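Guanine nucleotide exchange protein (Legionella pneumophila, PDB 1XSZ) probably acts as a guanine nucleotide exchange factor for ADP-ribosylation factor (Arf) GTPases, through a Sec7 domain whose active site lies under a cap. Local coordinates at residues 111-116 with 133-138; 159-164 with 181-186; 200-205 with 295-300; 213-218 with 315-320. One frame throughout, in Å; residues are numbered along the deposited sequence. Where two conformers were deposited one is given.

Contact 1 of 4, residues 111-116 with 133-138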
loop_
_atom_site.group_PDB
_atom_site.type_symbol
_atom_site.label_atom_id
_atom_site.label_comp_id
_atom_site.label_asym_id
_atom_site.label_seq_id
_atom_site.Cartn_x
_atom_site.Cartn_y
_atom_site.Cartn_z
ATOM N N ARG A 111 -2.045 -6.693 -0.685
ATOM C CA ARG A 111 -1.218 -7.761 -0.134
ATOM C C ARG A 111 -1.638 -8.126 1.284
ATOM O O ARG A 111 -1.631 -9.301 1.655
ATOM C CB ARG A 111 0.261 -7.373 -0.158
ATOM C CG ARG A 111 0.775 -7.059 -1.547
ATOM C CD ARG A 111 2.287 -7.201 -1.645
ATOM N NE ARG A 111 2.774 -6.742 -2.941
ATOM C CZ ARG A 111 2.989 -5.468 -3.249
ATOM N NH1 ARG A 111 2.771 -4.516 -2.353
ATOM N NH2 ARG A 111 3.406 -5.142 -4.465
ATOM N N LEU A 112 -2.013 -7.131 2.079
ATOM C CA LEU A 112 -2.430 -7.405 3.451
ATOM C C LEU A 112 -3.723 -8.227 3.433
ATOM O O LEU A 112 -3.843 -9.227 4.145
ATOM C CB LEU A 112 -2.636 -6.103 4.231
ATOM C CG LEU A 112 -1.364 -5.312 4.554
ATOM C CD1 LEU A 112 -1.743 -4.082 5.363
ATOM C CD2 LEU A 112 -0.369 -6.178 5.329
ATOM N N VAL A 113 -4.684 -7.820 2.612
ATOM C CA VAL A 113 -5.949 -8.542 2.512
ATOM C C VAL A 113 -5.718 -9.985 2.041
ATOM O O VAL A 113 -6.365 -10.917 2.527
ATOM C CB VAL A 113 -6.925 -7.802 1.558
ATOM C CG1 VAL A 113 -8.199 -8.619 1.347
ATOM C CG2 VAL A 113 -7.275 -6.440 2.153
ATOM N N GLN A 114 -4.788 -10.177 1.114
ATOM C CA GLN A 114 -4.481 -11.523 0.625
ATOM C C GLN A 114 -3.881 -12.381 1.738
ATOM O O GLN A 114 -4.125 -13.588 1.805
ATOM C CB GLN A 114 -3.504 -11.448 -0.549
ATOM C CG GLN A 114 -4.117 -10.906 -1.829
ATOM C CD GLN A 114 -3.097 -10.742 -2.934
ATOM O OE1 GLN A 114 -2.372 -11.680 -3.271
ATOM N NE2 GLN A 114 -3.036 -9.548 -3.508
ATOM N N SER A 115 -3.087 -11.769 2.608
ATOM C CA SER A 115 -2.479 -12.509 3.713
ATOM C C SER A 115 -3.574 -13.004 4.655
ATOM O O SER A 115 -3.578 -14.168 5.077
ATOM C CB SER A 115 -1.502 -11.610 4.472
ATOM O OG SER A 115 -0.866 -12.329 5.514
ATOM N N PHE A 116 -4.509 -12.125 4.989
ATOM C CA PHE A 116 -5.609 -12.513 5.857
ATOM C C PHE A 116 -6.425 -13.645 5.245
ATOM O O PHE A 116 -6.731 -14.631 5.914
ATOM C CB PHE A 116 -6.553 -11.338 6.103
ATOM C CG PHE A 116 -7.867 -11.753 6.694
ATOM C CD1 PHE A 116 -7.975 -12.052 8.047
ATOM C CD2 PHE A 116 -8.979 -11.935 5.877
ATOM C CE1 PHE A 116 -9.174 -12.533 8.577
ATOM C CE2 PHE A 116 -10.178 -12.415 6.399
ATOM C CZ PHE A 116 -10.273 -12.715 7.748
ATOM N N ALA A 133 -11.353 -17.862 -2.613
ATOM C CA ALA A 133 -12.733 -17.604 -2.234
ATOM C C ALA A 133 -12.749 -16.690 -1.016
ATOM O O ALA A 133 -13.596 -15.802 -0.908
ATOM C CB ALA A 133 -13.447 -18.918 -1.925
ATOM N N ALA A 134 -11.809 -16.907 -0.101
ATOM C CA ALA A 134 -11.715 -16.086 1.098
ATOM C C ALA A 134 -11.322 -14.664 0.712
ATOM O O ALA A 134 -11.809 -13.703 1.304
ATOM C CB ALA A 134 -10.692 -16.676 2.066
ATOM N N TYR A 135 -10.449 -14.543 -0.283
ATOM C CA TYR A 135 -9.997 -13.235 -0.759
ATOM C C TYR A 135 -11.180 -12.475 -1.361
ATOM O O TYR A 135 -11.382 -11.291 -1.079
ATOM C CB TYR A 135 -8.888 -13.417 -1.803
ATOM C CG TYR A 135 -8.457 -12.141 -2.498
ATOM C CD1 TYR A 135 -7.826 -11.113 -1.797
ATOM C CD2 TYR A 135 -8.674 -11.973 -3.863
ATOM C CE1 TYR A 135 -7.420 -9.945 -2.449
ATOM C CE2 TYR A 135 -8.275 -10.816 -4.523
ATOM C CZ TYR A 135 -7.646 -9.808 -3.812
ATOM O OH TYR A 135 -7.240 -8.674 -4.478
ATOM N N LEU A 136 -11.963 -13.147 -2.198
ATOM C CA LEU A 136 -13.130 -12.512 -2.797
ATOM C C LEU A 136 -14.065 -12.012 -1.693
ATOM O O LEU A 136 -14.535 -10.874 -1.730
ATOM C CB LEU A 136 -13.882 -13.501 -3.700
ATOM C CG LEU A 136 -15.240 -13.010 -4.219
ATOM C CD1 LEU A 136 -15.045 -11.811 -5.131
ATOM C CD2 LEU A 136 -15.947 -14.137 -4.960
ATOM N N LEU A 137 -14.333 -12.864 -0.711
ATOM C CA LEU A 137 -15.213 -12.494 0.389
ATOM C C LEU A 137 -14.647 -11.297 1.150
ATOM O O LEU A 137 -15.384 -10.381 1.516
ATOM C CB LEU A 137 -15.378 -13.673 1.348
ATOM C CG LEU A 137 -16.680 -13.740 2.141
ATOM C CD1 LEU A 137 -17.865 -13.921 1.196
ATOM C CD2 LEU A 137 -16.598 -14.903 3.109
ATOM N N ALA A 138 -13.337 -11.311 1.381
ATOM C CA ALA A 138 -12.683 -10.228 2.099
ATOM C C ALA A 138 -12.796 -8.884 1.394
ATOM O O ALA A 138 -13.227 -7.907 2.010
ATOM C CB ALA A 138 -11.218 -10.569 2.356
#
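Val113 opens the contact from helix 106-123 and points at helix 131-149. Its CG1 lies anti to the backbone N (chi1 175°). That turn brings the methyl to 3.7 Å from Ala138 CB. The same CG1 is 4.0 Å from Tyr135 CD1, so one methyl fills the angle between the alanine and the tyrosine ring. Gln114 follows. Here the aliphatic part does the touching: CG is 3.5 Å from Tyr135 CE1. The amide and ring planes are turned 69° apart, so the amide does not stack on the ring. One turn on from Val113, Phe116 presents CD2 to Ala138 CB at 4.4 Å. The alanine methyl sits at the edge of this ring, near its plane. The Phe116 ring also meets Phe96, and Phe84 edge-to-face. The Tyr135 hydroxyl reaches past the contact. It bonds to Asp110 on the first helix and to Lys251 and Trp253 further along the chain. The segment axes come within 9.0 Å, and their N-to-C directions are 127° apart. The contact thus joins the successive helices 106-123 and 131-149 at a steep crossing, as in the all-helical Sec7 fold.

Contact 2 of 4, residues 159-164 with 181-186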
loop_
_atom_site.group_PDB
_atom_site.type_symbol
_atom_site.label_atom_id
_atom_site.label_comp_id
_atom_site.label_asym_id
_atom_site.label_seq_id
_atom_site.Cartn_x
_atom_site.Cartn_y
_atom_site.Cartn_z
ATOM N N MET A 159 -26.340 -1.612 -1.476
ATOM C CA MET A 159 -26.485 -3.029 -1.781
ATOM C C MET A 159 -27.358 -3.685 -0.721
ATOM O O MET A 159 -27.268 -3.349 0.461
ATOM C CB MET A 159 -25.114 -3.712 -1.797
ATOM C CG MET A 159 -25.178 -5.234 -1.905
ATOM S SD MET A 159 -23.556 -6.008 -2.015
ATOM C CE MET A 159 -23.409 -6.235 -3.791
ATOM N N THR A 160 -28.204 -4.614 -1.157
ATOM C CA THR A 160 -29.089 -5.349 -0.259
ATOM C C THR A 160 -28.499 -6.745 -0.089
ATOM O O THR A 160 -27.588 -7.126 -0.820
ATOM C CB THR A 160 -30.492 -5.504 -0.856
ATOM O OG1 THR A 160 -30.410 -6.273 -2.062
ATOM C CG2 THR A 160 -31.093 -4.139 -1.166
ATOM N N VAL A 161 -29.014 -7.508 0.867
ATOM C CA VAL A 161 -28.494 -8.851 1.073
ATOM C C VAL A 161 -28.761 -9.703 -0.172
ATOM O O VAL A 161 -27.955 -10.558 -0.529
ATOM C CB VAL A 161 -29.105 -9.510 2.336
ATOM C CG1 VAL A 161 -30.598 -9.681 2.173
ATOM C CG2 VAL A 161 -28.422 -10.838 2.612
ATOM N N ASP A 162 -29.882 -9.458 -0.844
ATOM C CA ASP A 162 -30.190 -10.206 -2.056
ATOM C C ASP A 162 -29.180 -9.826 -3.135
ATOM O O ASP A 162 -28.745 -10.670 -3.921
ATOM C CB ASP A 162 -31.616 -9.907 -2.526
ATOM C CG ASP A 162 -32.664 -10.461 -1.582
ATOM O OD1 ASP A 162 -32.622 -11.677 -1.300
ATOM O OD2 ASP A 162 -33.529 -9.686 -1.122
ATOM N N GLY A 163 -28.800 -8.552 -3.162
ATOM C CA GLY A 163 -27.822 -8.099 -4.136
ATOM C C GLY A 163 -26.465 -8.737 -3.878
ATOM O O GLY A 163 -25.734 -9.072 -4.807
ATOM N N LEU A 164 -26.115 -8.899 -2.604
ATOM C CA LEU A 164 -24.841 -9.515 -2.258
ATOM C C LEU A 164 -24.811 -10.957 -2.765
ATOM O O LEU A 164 -23.834 -11.388 -3.371
ATOM C CB LEU A 164 -24.624 -9.502 -0.739
ATOM C CG LEU A 164 -23.327 -10.171 -0.268
ATOM C CD1 LEU A 164 -22.118 -9.379 -0.760
ATOM C CD2 LEU A 164 -23.318 -10.264 1.253
ATOM N N PHE A 181 -24.871 -17.906 5.123
ATOM C CA PHE A 181 -23.556 -17.411 5.495
ATOM C C PHE A 181 -23.464 -15.962 5.013
ATOM O O PHE A 181 -23.033 -15.070 5.751
ATOM C CB PHE A 181 -22.463 -18.249 4.831
ATOM C CG PHE A 181 -21.086 -17.676 4.988
ATOM C CD1 PHE A 181 -20.473 -17.625 6.235
ATOM C CD2 PHE A 181 -20.408 -17.164 3.887
ATOM C CE1 PHE A 181 -19.201 -17.072 6.384
ATOM C CE2 PHE A 181 -19.141 -16.611 4.025
ATOM C CZ PHE A 181 -18.536 -16.564 5.277
ATOM N N LEU A 182 -23.881 -15.726 3.775
ATOM C CA LEU A 182 -23.839 -14.378 3.224
ATOM C C LEU A 182 -24.813 -13.447 3.937
ATOM O O LEU A 182 -24.522 -12.267 4.125
ATOM C CB LEU A 182 -24.122 -14.405 1.716
ATOM C CG LEU A 182 -23.025 -15.051 0.860
ATOM C CD1 LEU A 182 -23.369 -14.892 -0.617
ATOM C CD2 LEU A 182 -21.684 -14.390 1.155
ATOM N N GLU A 183 -25.967 -13.968 4.341
ATOM C CA GLU A 183 -26.946 -13.151 5.045
ATOM C C GLU A 183 -26.356 -12.708 6.386
ATOM O O GLU A 183 -26.541 -11.567 6.822
ATOM C CB GLU A 183 -28.245 -13.946 5.246
ATOM C CG GLU A 183 -29.013 -14.150 3.938
ATOM C CD GLU A 183 -30.235 -15.038 4.079
ATOM O OE1 GLU A 183 -30.968 -14.900 5.083
ATOM O OE2 GLU A 183 -30.474 -15.862 3.170
ATOM N N GLU A 184 -25.628 -13.612 7.026
ATOM C CA GLU A 184 -24.990 -13.317 8.300
ATOM C C GLU A 184 -23.863 -12.297 8.115
ATOM O O GLU A 184 -23.745 -11.345 8.885
ATOM C CB GLU A 184 -24.445 -14.608 8.900
ATOM C CG GLU A 184 -23.356 -14.409 9.915
ATOM C CD GLU A 184 -22.830 -15.723 10.426
ATOM O OE1 GLU A 184 -23.004 -16.747 9.725
ATOM O OE2 GLU A 184 -22.237 -15.729 11.516
ATOM N N LEU A 185 -23.040 -12.506 7.092
ATOM C CA LEU A 185 -21.929 -11.603 6.801
ATOM C C LEU A 185 -22.456 -10.187 6.576
ATOM O O LEU A 185 -21.945 -9.218 7.143
ATOM C CB LEU A 185 -21.177 -12.099 5.558
ATOM C CG LEU A 185 -19.968 -11.311 5.051
ATOM C CD1 LEU A 185 -19.125 -12.210 4.167
ATOM C CD2 LEU A 185 -20.422 -10.073 4.277
ATOM N N TYR A 186 -23.494 -10.074 5.758
ATOM C CA TYR A 186 -24.095 -8.786 5.458
ATOM C C TYR A 186 -24.535 -8.058 6.733
ATOM O O TYR A 186 -24.203 -6.892 6.942
ATOM C CB TYR A 186 -25.305 -8.993 4.538
ATOM C CG TYR A 186 -25.971 -7.714 4.091
ATOM C CD1 TYR A 186 -25.654 -7.128 2.864
ATOM C CD2 TYR A 186 -26.916 -7.083 4.899
ATOM C CE1 TYR A 186 -26.267 -5.942 2.455
ATOM C CE2 TYR A 186 -27.532 -5.901 4.505
ATOM C CZ TYR A 186 -27.204 -5.337 3.281
ATOM O OH TYR A 186 -27.821 -4.175 2.884
#
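Tyr186 OH donates a 2.6 Å hydrogen bond to Met159 O. The hydroxyl lies in the carbonyl plane, on a lone pair, and the C=O...O angle is 142°. Met159 O in turn lies at the edge of the tyrosine ring, in its plane. The ring reaches this carbonyl because CG stands anti to the backbone N (chi1 -177°), which sends the side chain out from helix 179-191. The ring lies against the start of helix 161-167. Val161 N lies 3.5 Å above one ring face, offset toward the rim. Val161 CB makes a CH-pi contact with the ring, 4.1 Å from its centroid. The contact thus joins two neighbouring helices near the C-terminal end of the Sec7 domain through the first turn of one of them. That turn is N-capped by Thr160, whose OG1 accepts from Gly163 N at 3.0 Å. Val161 CG2 rests 3.6 Å from Glu183 CG. The Glu183 carboxylate pairs with Lys180. Leu164 points toward helix 179-191. Its CD2 packs against Tyr186 CB at 4.0 Å, near the ring plane at its edge, and touches Leu182 and Leu185. Leu185 continues onto Leu137 and Thr141 of helix 131-149.

Contact 3 of 4, residues 200-205 with 295-300; sequences KTSPGY and RVIIQP
Tyr205 and Ile298 form an antiparallel hydrogen-bonded pair, joining strands 204-208 and 295-300 in the six-stranded antiparallel sheet of the RalF capping domain. Both backbone groups of each residue are used. Tyr205 N donates to Ile298 O at 2.9 Å, and Ile298 N donates to Tyr205 O at 2.8 Å. The two bonds are nearly straight. Tyr205 O also takes a CA-H...O contact from Ile297. Gly204 enters the strand with phi 94° and psi -151°, a backbone shape suited to glycine. Its CA makes a CA-H...O contact with Ile298 O. Before it, Pro203 O is satisfied by a side chain: Gln299 NE2 donates to it at 2.9 Å, from above the carbonyl plane. The oxygen lies close to the Gln299 amide plane. Beyond the contact, the Gly204 backbone bonds to Lys325 of strand 323-325, and Tyr205 OH bonds Leu335 O. Gln299 NE2 has a second acceptor in Glu105 OE1, and Arg295 NH2 bonds Gly104 O, both on the Sec7 side of the chain. Arg295 NE forms a salt bridge with Glu206, and its guanidinium makes a cation-pi contact with Tyr280. A water joins the loop to the strand: it is 2.9 Å from Ser202 OG and accepts a weak bond from Arg295 NH2.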
loop_
_atom_site.group_PDB
_atom_site.type_symbol
_atom_site.label_atom_id
_atom_site.label_comp_id
_atom_site.label_asym_id
_atom_site.label_seq_id
_atom_site.Cartn_x
_atom_site.Cartn_y
_atom_site.Cartn_z
ATOM N N LYS A 200 -1.223 8.733 7.438
ATOM C CA LYS A 200 -1.575 10.030 6.865
ATOM C C LYS A 200 -0.699 10.356 5.659
ATOM O O LYS A 200 -1.098 11.126 4.785
ATOM C CB LYS A 200 -1.457 11.141 7.917
ATOM C CG LYS A 200 -0.080 11.290 8.536
ATOM C CD LYS A 200 -0.054 12.410 9.572
ATOM C CE LYS A 200 -1.014 12.129 10.722
ATOM N NZ LYS A 200 -1.012 13.228 11.730
ATOM N N THR A 201 0.487 9.753 5.613
ATOM C CA THR A 201 1.423 9.968 4.511
ATOM C C THR A 201 2.034 8.644 4.069
ATOM O O THR A 201 2.111 7.694 4.849
ATOM C CB THR A 201 2.575 10.913 4.918
ATOM O OG1 THR A 201 3.333 10.315 5.976
ATOM C CG2 THR A 201 2.032 12.258 5.388
ATOM N N SER A 202 2.480 8.589 2.817
ATOM C CA SER A 202 3.089 7.381 2.265
ATOM C C SER A 202 4.537 7.639 1.845
ATOM O O SER A 202 4.932 8.783 1.602
ATOM C CB SER A 202 2.287 6.895 1.055
ATOM O OG SER A 202 0.966 6.541 1.431
ATOM N N PRO A 203 5.350 6.581 1.765
ATOM C CA PRO A 203 6.753 6.731 1.369
ATOM C C PRO A 203 6.910 7.432 0.021
ATOM O O PRO A 203 6.091 7.254 -0.885
ATOM C CB PRO A 203 7.263 5.288 1.319
ATOM C CG PRO A 203 6.389 4.583 2.312
ATOM C CD PRO A 203 5.030 5.170 2.060
ATOM N N GLY A 204 7.967 8.233 -0.086
ATOM C CA GLY A 204 8.258 8.928 -1.329
ATOM C C GLY A 204 7.710 10.333 -1.431
ATOM O O GLY A 204 7.555 11.027 -0.430
ATOM N N TYR A 205 7.423 10.749 -2.658
ATOM C CA TYR A 205 6.877 12.071 -2.931
ATOM C C TYR A 205 5.387 11.953 -3.210
ATOM O O TYR A 205 4.973 11.129 -4.033
ATOM C CB TYR A 205 7.508 12.676 -4.195
ATOM C CG TYR A 205 9.016 12.730 -4.222
ATOM C CD1 TYR A 205 9.710 13.702 -3.509
ATOM C CD2 TYR A 205 9.746 11.823 -4.983
ATOM C CE1 TYR A 205 11.097 13.771 -3.555
ATOM C CE2 TYR A 205 11.131 11.878 -5.038
ATOM C CZ TYR A 205 11.803 12.857 -4.323
ATOM O OH TYR A 205 13.170 12.921 -4.395
ATOM N N ARG A 295 -4.333 12.066 -6.183
ATOM C CA ARG A 295 -3.017 11.900 -5.589
ATOM C C ARG A 295 -2.071 11.245 -6.569
ATOM O O ARG A 295 -2.487 10.416 -7.377
ATOM C CB ARG A 295 -3.085 10.990 -4.360
ATOM C CG ARG A 295 -4.081 11.383 -3.295
ATOM C CD ARG A 295 -4.465 10.158 -2.474
ATOM N NE ARG A 295 -3.323 9.569 -1.778
ATOM C CZ ARG A 295 -3.270 8.302 -1.375
ATOM N NH1 ARG A 295 -4.287 7.488 -1.612
ATOM N NH2 ARG A 295 -2.208 7.858 -0.716
ATOM N N VAL A 296 -0.801 11.620 -6.495
ATOM C CA VAL A 296 0.238 11.004 -7.296
ATOM C C VAL A 296 1.336 10.679 -6.288
ATOM O O VAL A 296 1.777 11.554 -5.539
ATOM C CB VAL A 296 0.787 11.946 -8.385
ATOM C CG1 VAL A 296 1.959 11.277 -9.097
ATOM C CG2 VAL A 296 -0.320 12.290 -9.387
ATOM N N ILE A 297 1.745 9.417 -6.236
ATOM C CA ILE A 297 2.786 8.979 -5.316
ATOM C C ILE A 297 3.948 8.461 -6.153
ATOM O O ILE A 297 3.786 7.528 -6.947
ATOM C CB ILE A 297 2.276 7.860 -4.370
ATOM C CG1 ILE A 297 1.098 8.380 -3.536
ATOM C CG2 ILE A 297 3.406 7.397 -3.464
ATOM C CD1 ILE A 297 0.451 7.330 -2.642
ATOM N N ILE A 298 5.116 9.072 -5.974
ATOM C CA ILE A 298 6.315 8.717 -6.726
ATOM C C ILE A 298 7.370 8.168 -5.782
ATOM O O ILE A 298 7.744 8.828 -4.812
ATOM C CB ILE A 298 6.875 9.959 -7.456
ATOM C CG1 ILE A 298 5.791 10.547 -8.362
ATOM C CG2 ILE A 298 8.109 9.586 -8.256
ATOM C CD1 ILE A 298 6.191 11.837 -9.064
ATOM N N GLN A 299 7.852 6.963 -6.069
ATOM C CA GLN A 299 8.839 6.320 -5.214
ATOM C C GLN A 299 10.038 5.790 -5.977
ATOM O O GLN A 299 9.889 5.123 -6.997
ATOM C CB GLN A 299 8.189 5.157 -4.457
ATOM C CG GLN A 299 6.996 5.570 -3.620
ATOM C CD GLN A 299 6.211 4.392 -3.079
ATOM O OE1 GLN A 299 6.266 3.285 -3.619
ATOM N NE2 GLN A 299 5.452 4.632 -2.021
ATOM N N PRO A 300 11.247 6.083 -5.493
ATOM C CA PRO A 300 12.446 5.589 -6.174
ATOM C C PRO A 300 12.687 4.131 -5.795
ATOM O O PRO A 300 12.354 3.713 -4.683
ATOM C CB PRO A 300 13.544 6.507 -5.648
ATOM C CG PRO A 300 13.086 6.790 -4.240
ATOM C CD PRO A 300 11.594 7.006 -4.396
HETATM O O HOH W 1 -0.659 8.967 1.485
#

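Contact 4 of 4, residues 213-218 with 315-320; sequences NKDSTF and ADFSSP
Thr217 CG2 stands over the centre of the Phe317 ring, 3.6 Å from its centroid and only 6° off the ring normal. This is a CH-pi contact. With CG2 anti to the backbone N the methyl is set over the ring, and OG1 (chi1 -61°) is left to meet a water. Phe218 CB adds an apolar touch at 4.1 Å from Phe317 CE2. Next to the ring, the Asp215 carboxylate bridges the two segments. Its OD2 accepts from Ser319 N at 2.9 Å, nearly along the C-O axis, and weakly from Ser318 N. Its OD1 turns back and caps helix 216-224, taking Phe218 N at 3.1 Å and, weakly, Thr217 N. The water donates to OD1 at 2.6 Å. It accepts from Ser318 N and is also hydrogen-bonded to Thr217 OG1. Further out, Phe317 rests on Val296 and Ile298 of the sheet, and Phe218 also lies on Val296. Asp316 OD2 is held by Gly238 N, and Lys343 bonds Ala315 O. One N-cap aspartate therefore serves both the helix start and the loop after helix 306-315. With backbone N-H groups and a water gathered round it, and a helix N-terminus close by, the buried carboxylate is probably stabilised in its charged form.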
loop_
_atom_site.group_PDB
_atom_site.type_symbol
_atom_site.label_atom_id
_atom_site.label_comp_id
_atom_site.label_asym_id
_atom_site.label_seq_id
_atom_site.Cartn_x
_atom_site.Cartn_y
_atom_site.Cartn_z
ATOM N N ASN A 213 -5.618 18.362 -10.591
ATOM C CA ASN A 213 -6.274 17.855 -11.793
ATOM C C ASN A 213 -6.154 18.806 -12.980
ATOM O O ASN A 213 -6.391 18.408 -14.118
ATOM C CB ASN A 213 -7.752 17.548 -11.523
ATOM C CG ASN A 213 -8.504 18.736 -10.969
ATOM O OD1 ASN A 213 -8.347 19.860 -11.438
ATOM N ND2 ASN A 213 -9.341 18.489 -9.969
ATOM N N LYS A 214 -5.777 20.055 -12.718
ATOM C CA LYS A 214 -5.626 21.043 -13.786
ATOM C C LYS A 214 -4.170 21.144 -14.235
ATOM O O LYS A 214 -3.845 21.875 -15.172
ATOM C CB LYS A 214 -6.112 22.418 -13.320
ATOM C CG LYS A 214 -7.582 22.466 -12.942
ATOM C CD LYS A 214 -8.016 23.877 -12.566
ATOM C CE LYS A 214 -7.275 24.387 -11.340
ATOM N NZ LYS A 214 -7.689 25.773 -10.974
ATOM N N ASP A 215 -3.298 20.406 -13.558
ATOM C CA ASP A 215 -1.875 20.395 -13.870
ATOM C C ASP A 215 -1.644 19.659 -15.195
ATOM O O ASP A 215 -2.051 18.507 -15.359
ATOM C CB ASP A 215 -1.121 19.716 -12.718
ATOM C CG ASP A 215 0.380 19.714 -12.913
ATOM O OD1 ASP A 215 0.857 19.101 -13.885
ATOM O OD2 ASP A 215 1.089 20.319 -12.082
ATOM N N SER A 216 -0.989 20.331 -16.137
ATOM C CA SER A 216 -0.720 19.747 -17.447
ATOM C C SER A 216 -0.011 18.399 -17.360
ATOM O O SER A 216 -0.332 17.472 -18.103
ATOM C CB SER A 216 0.108 20.715 -18.299
ATOM O OG SER A 216 1.347 21.013 -17.682
ATOM N N THR A 217 0.953 18.289 -16.452
ATOM C CA THR A 217 1.690 17.043 -16.287
ATOM C C THR A 217 0.766 15.958 -15.748
ATOM O O THR A 217 0.828 14.813 -16.189
ATOM C CB THR A 217 2.895 17.224 -15.343
ATOM O OG1 THR A 217 3.796 18.185 -15.908
ATOM C CG2 THR A 217 3.637 15.908 -15.158
ATOM N N PHE A 218 -0.097 16.318 -14.802
ATOM C CA PHE A 218 -1.033 15.346 -14.255
ATOM C C PHE A 218 -1.935 14.822 -15.367
ATOM O O PHE A 218 -2.181 13.626 -15.457
ATOM C CB PHE A 218 -1.907 15.970 -13.164
ATOM C CG PHE A 218 -2.925 15.021 -12.594
ATOM C CD1 PHE A 218 -2.566 14.105 -11.613
ATOM C CD2 PHE A 218 -4.234 15.014 -13.069
ATOM C CE1 PHE A 218 -3.495 13.191 -11.111
ATOM C CE2 PHE A 218 -5.171 14.103 -12.575
ATOM C CZ PHE A 218 -4.798 13.191 -11.593
ATOM N N ALA A 315 9.673 16.668 -9.835
ATOM C CA ALA A 315 9.999 18.058 -10.132
ATOM C C ALA A 315 9.394 18.560 -11.437
ATOM O O ALA A 315 9.253 19.768 -11.621
ATOM C CB ALA A 315 11.508 18.242 -10.160
ATOM N N ASP A 316 9.030 17.644 -12.334
ATOM C CA ASP A 316 8.450 18.037 -13.615
ATOM C C ASP A 316 7.028 18.583 -13.505
ATOM O O ASP A 316 6.519 19.195 -14.444
ATOM C CB ASP A 316 8.491 16.867 -14.603
ATOM C CG ASP A 316 9.835 16.742 -15.298
ATOM O OD1 ASP A 316 10.658 17.680 -15.183
ATOM O OD2 ASP A 316 10.072 15.718 -15.970
ATOM N N PHE A 317 6.375 18.359 -12.368
ATOM C CA PHE A 317 5.032 18.885 -12.162
ATOM C C PHE A 317 5.141 20.353 -11.771
ATOM O O PHE A 317 6.084 20.745 -11.085
ATOM C CB PHE A 317 4.320 18.184 -10.993
ATOM C CG PHE A 317 3.804 16.808 -11.303
ATOM C CD1 PHE A 317 4.642 15.701 -11.247
ATOM C CD2 PHE A 317 2.461 16.619 -11.606
ATOM C CE1 PHE A 317 4.150 14.424 -11.482
ATOM C CE2 PHE A 317 1.961 15.341 -11.842
ATOM C CZ PHE A 317 2.810 14.245 -11.778
ATOM N N SER A 318 4.181 21.163 -12.205
ATOM C CA SER A 318 4.172 22.569 -11.826
ATOM C C SER A 318 3.712 22.555 -10.375
ATOM O O SER A 318 4.188 23.325 -9.539
ATOM C CB SER A 318 3.176 23.354 -12.681
ATOM O OG SER A 318 3.077 24.698 -12.241
ATOM N N SER A 319 2.776 21.653 -10.094
ATOM C CA SER A 319 2.226 21.480 -8.758
ATOM C C SER A 319 3.324 21.109 -7.771
ATOM O O SER A 319 4.267 20.398 -8.110
ATOM C CB SER A 319 1.170 20.372 -8.769
ATOM O OG SER A 319 0.803 20.001 -7.453
ATOM N N PRO A 320 3.212 21.594 -6.527
ATOM C CA PRO A 320 4.204 21.297 -5.497
ATOM C C PRO A 320 4.010 19.895 -4.936
ATOM O O PRO A 320 3.001 19.236 -5.198
ATOM C CB PRO A 320 3.928 22.363 -4.448
ATOM C CG PRO A 320 2.438 22.507 -4.523
ATOM C CD PRO A 320 2.191 22.531 -6.024
HETATM O O HOH W 2 2.944 20.456 -14.789
#

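How the contacts relate
Contacts 1 and 2 lie in the Sec7 domain and contacts 3 and 4 in the capping domain. Along the chain the first two come in series. The last two cross, because their segments alternate. Contacts 1 and 2 have centres 18 Å apart and meet through Leu137 of helix 131-149, which packs on Phe181, Leu182 and Leu185. Contacts 3 and 4 have centres 15 Å apart. Contact 4 packs against strand 295-300, which carries one segment of contact 3. Contacts 1 and 3 are about 9 Å apart at their nearest atoms and do not touch. The helical domain and its cap are nevertheless joined by bonds from both contacts: Tyr135 to Lys251 and Trp253, and Arg295 and Gln299 to Gly104 and Glu105.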